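Local coordinates for assembly chaperone of ribosomal protein L4 (Acl4) (Chaetomium thermophilum, PDB 5TQB), which probably shields newly made ribosomal protein L4 and escorts it toward ribosome assembly, at residues A181-N193 against A204-T216. Residues are numbered along the deposited sequence; the frame is centred on the assembly and turned at random.
With EDO (1,2-ethanediol), chain H.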
loop_
_atom_site.group_PDB
_atom_site.type_symbol
_atom_site.label_atom_id
_atom_site.label_comp_id
_atom_site.label_asym_id
_atom_site.label_seq_id
_atom_site.Cartn_x
_atom_site.Cartn_y
_atom_site.Cartn_z
ATOM N N ALA B 181 -19.829 -0.624 -8.837
ATOM C CA ALA B 181 -18.385 -0.555 -9.045
ATOM C C ALA B 181 -17.798 -1.870 -9.556
ATOM O O ALA B 181 -16.969 -2.485 -8.877
ATOM C CB ALA B 181 -17.699 -0.148 -7.755
ATOM N N PRO B 182 -18.212 -2.299 -10.761
ATOM C CA PRO B 182 -17.707 -3.553 -11.335
ATOM C C PRO B 182 -16.244 -3.458 -11.769
ATOM O O PRO B 182 -15.632 -4.473 -12.099
ATOM C CB PRO B 182 -18.608 -3.760 -12.554
ATOM C CG PRO B 182 -19.005 -2.389 -12.955
ATOM C CD PRO B 182 -19.144 -1.614 -11.674
ATOM N N GLU B 183 -15.699 -2.246 -11.761
ATOM C CA GLU B 183 -14.326 -2.002 -12.193
ATOM C C GLU B 183 -13.370 -1.910 -11.005
ATOM O O GLU B 183 -12.170 -1.716 -11.182
ATOM C CB GLU B 183 -14.251 -0.712 -13.022
ATOM C CG GLU B 183 -14.390 0.602 -12.226
ATOM C CD GLU B 183 -15.791 0.834 -11.674
ATOM O OE1 GLU B 183 -15.910 1.264 -10.504
ATOM O OE2 GLU B 183 -16.772 0.594 -12.412
ATOM N N TRP B 184 -13.911 -2.046 -9.800
ATOM C CA TRP B 184 -13.132 -1.910 -8.579
ATOM C C TRP B 184 -12.747 -3.294 -8.044
ATOM O O TRP B 184 -13.625 -4.132 -7.822
ATOM C CB TRP B 184 -13.966 -1.162 -7.546
ATOM C CG TRP B 184 -13.188 -0.386 -6.529
ATOM C CD1 TRP B 184 -13.388 -0.384 -5.180
ATOM C CD2 TRP B 184 -12.105 0.520 -6.775
ATOM N NE1 TRP B 184 -12.500 0.463 -4.570
ATOM C CE2 TRP B 184 -11.697 1.028 -5.526
ATOM C CE3 TRP B 184 -11.439 0.950 -7.927
ATOM C CZ2 TRP B 184 -10.649 1.939 -5.395
ATOM C CZ3 TRP B 184 -10.397 1.856 -7.794
ATOM C CH2 TRP B 184 -10.015 2.340 -6.537
ATOM N N PRO B 185 -11.435 -3.548 -7.851
ATOM C CA PRO B 185 -11.001 -4.886 -7.420
ATOM C C PRO B 185 -11.602 -5.394 -6.105
ATOM O O PRO B 185 -11.802 -6.602 -5.966
ATOM C CB PRO B 185 -9.478 -4.745 -7.269
ATOM C CG PRO B 185 -9.109 -3.414 -7.792
ATOM C CD PRO B 185 -10.312 -2.752 -8.369
ATOM N N GLU B 186 -11.874 -4.501 -5.162
ATOM C CA GLU B 186 -12.352 -4.901 -3.844
ATOM C C GLU B 186 -13.757 -5.509 -3.878
ATOM O O GLU B 186 -14.117 -6.315 -3.019
ATOM C CB GLU B 186 -12.327 -3.702 -2.900
ATOM C CG GLU B 186 -12.820 -4.001 -1.499
ATOM C CD GLU B 186 -12.044 -3.243 -0.434
ATOM O OE1 GLU B 186 -12.685 -2.602 0.426
ATOM O OE2 GLU B 186 -10.795 -3.297 -0.452
ATOM N N THR B 187 -14.552 -5.127 -4.868
ATOM C CA THR B 187 -15.897 -5.656 -4.968
ATOM C C THR B 187 -15.818 -7.146 -5.301
ATOM O O THR B 187 -16.506 -7.963 -4.692
ATOM C CB THR B 187 -16.717 -4.904 -6.027
ATOM O OG1 THR B 187 -16.055 -4.981 -7.294
ATOM C CG2 THR B 187 -16.871 -3.441 -5.637
ATOM N N TRP B 188 -14.958 -7.492 -6.252
ATOM C CA TRP B 188 -14.826 -8.873 -6.704
ATOM C C TRP B 188 -14.040 -9.707 -5.704
ATOM O O TRP B 188 -14.240 -10.916 -5.581
ATOM C CB TRP B 188 -14.187 -8.904 -8.088
ATOM C CG TRP B 188 -15.084 -8.265 -9.084
ATOM C CD1 TRP B 188 -14.925 -7.047 -9.672
ATOM C CD2 TRP B 188 -16.317 -8.796 -9.581
ATOM N NE1 TRP B 188 -15.977 -6.791 -10.518
ATOM C CE2 TRP B 188 -16.846 -7.850 -10.478
ATOM C CE3 TRP B 188 -17.021 -9.983 -9.359
ATOM C CZ2 TRP B 188 -18.043 -8.056 -11.157
ATOM C CZ3 TRP B 188 -18.210 -10.186 -10.035
ATOM C CH2 TRP B 188 -18.709 -9.228 -10.922
ATOM N N GLN B 189 -13.159 -9.036 -4.975
ATOM C CA GLN B 189 -12.459 -9.649 -3.865
ATOM C C GLN B 189 -13.483 -10.114 -2.830
ATOM O O GLN B 189 -13.390 -11.222 -2.289
ATOM C CB GLN B 189 -11.514 -8.623 -3.256
ATOM C CG GLN B 189 -10.421 -9.205 -2.409
ATOM C CD GLN B 189 -9.260 -8.247 -2.253
ATOM O OE1 GLN B 189 -8.644 -7.830 -3.236
ATOM N NE2 GLN B 189 -8.958 -7.890 -1.012
ATOM N N THR B 190 -14.472 -9.263 -2.580
ATOM C CA THR B 190 -15.479 -9.529 -1.563
ATOM C C THR B 190 -16.475 -10.568 -2.054
ATOM O O THR B 190 -17.016 -11.336 -1.260
ATOM C CB THR B 190 -16.209 -8.233 -1.156
ATOM O OG1 THR B 190 -15.248 -7.291 -0.672
ATOM C CG2 THR B 190 -17.236 -8.486 -0.060
ATOM N N VAL B 191 -16.716 -10.589 -3.360
ATOM C CA VAL B 191 -17.559 -11.612 -3.956
ATOM C C VAL B 191 -16.905 -12.971 -3.706
ATOM O O VAL B 191 -17.574 -13.933 -3.333
ATOM C CB VAL B 191 -17.766 -11.359 -5.471
ATOM C CG1 VAL B 191 -18.299 -12.603 -6.181
ATOM C CG2 VAL B 191 -18.717 -10.192 -5.691
ATOM N N ALA B 192 -15.591 -13.036 -3.888
ATOM C CA ALA B 192 -14.853 -14.279 -3.690
ATOM C C ALA B 192 -14.927 -14.729 -2.234
ATOM O O ALA B 192 -15.108 -15.916 -1.951
ATOM C CB ALA B 192 -13.408 -14.104 -4.112
ATOM N N ASN B 193 -14.789 -13.768 -1.323
ATOM C CA ASN B 193 -14.852 -14.032 0.107
ATOM C C ASN B 193 -16.126 -14.786 0.440
ATOM O O ASN B 193 -16.085 -15.832 1.087
ATOM C CB ASN B 193 -14.810 -12.720 0.889
ATOM C CG ASN B 193 -14.022 -12.829 2.179
ATOM O OD1 ASN B 193 -13.944 -13.894 2.788
ATOM N ND2 ASN B 193 -13.423 -11.721 2.599
ATOM N N ALA B 204 -15.143 -18.580 -6.775
ATOM C CA ALA B 204 -14.246 -17.747 -5.982
ATOM C C ALA B 204 -12.977 -17.444 -6.772
ATOM O O ALA B 204 -12.515 -16.306 -6.797
ATOM C CB ALA B 204 -13.903 -18.420 -4.662
ATOM N N ARG B 205 -12.424 -18.467 -7.419
ATOM C CA ARG B 205 -11.232 -18.297 -8.243
ATOM C C ARG B 205 -11.524 -17.341 -9.391
ATOM O O ARG B 205 -10.729 -16.449 -9.685
ATOM C CB ARG B 205 -10.753 -19.642 -8.800
ATOM C CG ARG B 205 -10.251 -20.611 -7.742
ATOM C CD ARG B 205 -9.542 -21.803 -8.362
ATOM N NE ARG B 205 -9.193 -22.807 -7.359
ATOM C CZ ARG B 205 -9.863 -23.938 -7.143
ATOM N NH1 ARG B 205 -10.938 -24.246 -7.863
ATOM N NH2 ARG B 205 -9.452 -24.774 -6.199
ATOM N N GLU B 206 -12.674 -17.542 -10.030
ATOM C CA GLU B 206 -13.119 -16.705 -11.136
ATOM C C GLU B 206 -13.181 -15.235 -10.723
ATOM O O GLU B 206 -12.737 -14.352 -11.462
ATOM C CB GLU B 206 -14.497 -17.173 -11.601
ATOM C CG GLU B 206 -15.012 -16.500 -12.861
ATOM C CD GLU B 206 -16.411 -16.964 -13.232
ATOM O OE1 GLU B 206 -16.689 -17.124 -14.440
ATOM O OE2 GLU B 206 -17.233 -17.171 -12.311
ATOM N N ALA B 207 -13.722 -14.984 -9.535
ATOM C CA ALA B 207 -13.863 -13.628 -9.017
ATOM C C ALA B 207 -12.507 -13.002 -8.720
ATOM O O ALA B 207 -12.271 -11.838 -9.043
ATOM C CB ALA B 207 -14.722 -13.633 -7.765
ATOM N N LEU B 208 -11.619 -13.773 -8.101
ATOM C CA LEU B 208 -10.303 -13.269 -7.730
ATOM C C LEU B 208 -9.445 -12.970 -8.957
ATOM O O LEU B 208 -8.707 -11.984 -8.987
ATOM C CB LEU B 208 -9.594 -14.281 -6.834
ATOM C CG LEU B 208 -10.065 -14.347 -5.380
ATOM C CD1 LEU B 208 -9.429 -15.532 -4.669
ATOM C CD2 LEU B 208 -9.761 -13.060 -4.629
ATOM N N ARG B 209 -9.547 -13.827 -9.967
ATOM C CA ARG B 209 -8.838 -13.630 -11.224
ATOM C C ARG B 209 -9.308 -12.339 -11.884
ATOM O O ARG B 209 -8.541 -11.662 -12.572
ATOM C CB ARG B 209 -9.092 -14.817 -12.158
ATOM C CG ARG B 209 -7.842 -15.491 -12.714
ATOM C CD ARG B 209 -7.966 -17.014 -12.675
ATOM N NE ARG B 209 -9.275 -17.475 -13.137
ATOM C CZ ARG B 209 -9.809 -18.660 -12.843
ATOM N NH1 ARG B 209 -9.155 -19.527 -12.078
ATOM N NH2 ARG B 209 -11.007 -18.976 -13.312
ATOM N N ARG B 210 -10.572 -11.994 -11.661
ATOM C CA ARG B 210 -11.137 -10.775 -12.225
ATOM C C ARG B 210 -10.642 -9.529 -11.498
ATOM O O ARG B 210 -10.330 -8.521 -12.131
ATOM C CB ARG B 210 -12.662 -10.820 -12.188
ATOM C CG ARG B 210 -13.296 -9.519 -12.623
ATOM C CD ARG B 210 -14.709 -9.717 -13.094
ATOM N NE ARG B 210 -15.273 -8.471 -13.592
ATOM C CZ ARG B 210 -16.498 -8.350 -14.087
ATOM N NH1 ARG B 210 -17.297 -9.407 -14.154
ATOM N NH2 ARG B 210 -16.924 -7.170 -14.514
ATOM N N SER B 211 -10.576 -9.597 -10.171
ATOM C CA SER B 211 -10.109 -8.471 -9.377
ATOM C C SER B 211 -8.653 -8.160 -9.688
ATOM O O SER B 211 -8.261 -7.000 -9.749
ATOM C CB SER B 211 -10.260 -8.761 -7.884
ATOM O OG SER B 211 -9.355 -9.768 -7.468
ATOM N N LEU B 212 -7.853 -9.203 -9.881
ATOM C CA LEU B 212 -6.440 -9.034 -10.194
ATOM C C LEU B 212 -6.252 -8.379 -11.558
ATOM O O LEU B 212 -5.366 -7.550 -11.740
ATOM C CB LEU B 212 -5.731 -10.387 -10.170
ATOM C CG LEU B 212 -5.512 -10.994 -8.784
ATOM C CD1 LEU B 212 -5.157 -12.469 -8.897
ATOM C CD2 LEU B 212 -4.423 -10.243 -8.050
ATOM N N GLY B 213 -7.099 -8.747 -12.513
ATOM C CA GLY B 213 -6.999 -8.221 -13.862
ATOM C C GLY B 213 -7.292 -6.735 -13.952
ATOM O O GLY B 213 -7.126 -6.130 -15.009
ATOM N N LEU B 214 -7.721 -6.147 -12.839
ATOM C CA LEU B 214 -8.075 -4.736 -12.798
ATOM C C LEU B 214 -6.957 -3.853 -12.249
ATOM O O LEU B 214 -7.098 -2.631 -12.244
ATOM C CB LEU B 214 -9.341 -4.535 -11.957
ATOM C CG LEU B 214 -10.623 -5.143 -12.531
ATOM C CD1 LEU B 214 -11.713 -5.160 -11.486
ATOM C CD2 LEU B 214 -11.095 -4.386 -13.762
ATOM N N TRP B 215 -5.855 -4.447 -11.792
ATOM C CA TRP B 215 -4.783 -3.646 -11.193
ATOM C C TRP B 215 -3.355 -4.187 -11.337
ATOM O O TRP B 215 -2.402 -3.410 -11.264
ATOM C CB TRP B 215 -5.081 -3.379 -9.712
ATOM C CG TRP B 215 -4.956 -4.583 -8.825
ATOM C CD1 TRP B 215 -5.942 -5.468 -8.506
ATOM C CD2 TRP B 215 -3.779 -5.028 -8.135
ATOM N NE1 TRP B 215 -5.455 -6.438 -7.662
ATOM C CE2 TRP B 215 -4.129 -6.193 -7.421
ATOM C CE3 TRP B 215 -2.462 -4.556 -8.055
ATOM C CZ2 TRP B 215 -3.216 -6.895 -6.635
ATOM C CZ3 TRP B 215 -1.554 -5.254 -7.272
ATOM C CH2 TRP B 215 -1.936 -6.411 -6.573
ATOM N N THR B 216 -3.188 -5.492 -11.541
ATOM C CA THR B 216 -1.842 -6.075 -11.571
ATOM C C THR B 216 -0.988 -5.512 -12.705
ATOM O O THR B 216 0.240 -5.528 -12.634
ATOM C CB THR B 216 -1.875 -7.607 -11.703
ATOM O OG1 THR B 216 -2.628 -7.974 -12.866
ATOM C CG2 THR B 216 -2.493 -8.235 -10.468
HETATM C C1 EDO H . -10.196 -1.324 -3.948
HETATM O O1 EDO H . -9.887 -2.232 -4.982
HETATM C C2 EDO H . -9.423 -1.642 -2.689
HETATM O O2 EDO H . -10.011 -0.949 -1.607
HETATM O O HOH W 1 -7.549 -7.748 -5.809
#
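One water molecule, gripped three ways, bridges Q189 and S211: it donates to Q189 OE1 at 2.8 Å and to S211 OG, and accepts from W215 NE1. S211 OG in turn donates to L208 O, while Q189 NE2 is held by S230 O, so two of its three partners are held by further bonds. No direct hydrogen bond joins 181-193 to 204-216; the antiparallel helices, with axes 166° apart and 7.9 Å at closest approach, come close at A192 and A207, A192 CB lying 3.6 Å from L208 CG and A207 CB resting on W188 O, while W188, R210, P185 and L214 bury much of the remaining surface. At the outer flank, with CG anti to the backbone N and the chain extended to NE, R210 runs across one face of the W188 indole. R210 CD sits 3.9 Å from the centroid of the W188 five-membered ring, a CH-pi contact, and the guanidinium continues across, its plane 18° from the ring and R210 CZ 3.3 Å from W188 CZ2. W188 NE1 donates to P182 O at 2.8 Å, nearly in the indole plane and fairly straight (159°), which helps to hold the ring's rotation. Replacing W188 by an alanine would probably leave P182 O without this donor and set the R210 guanidinium free to turn. This helical hairpin, consistent with a TPR-like solenoid, thus combines apolar packing, a guanidinium-covered indole and a bridging water.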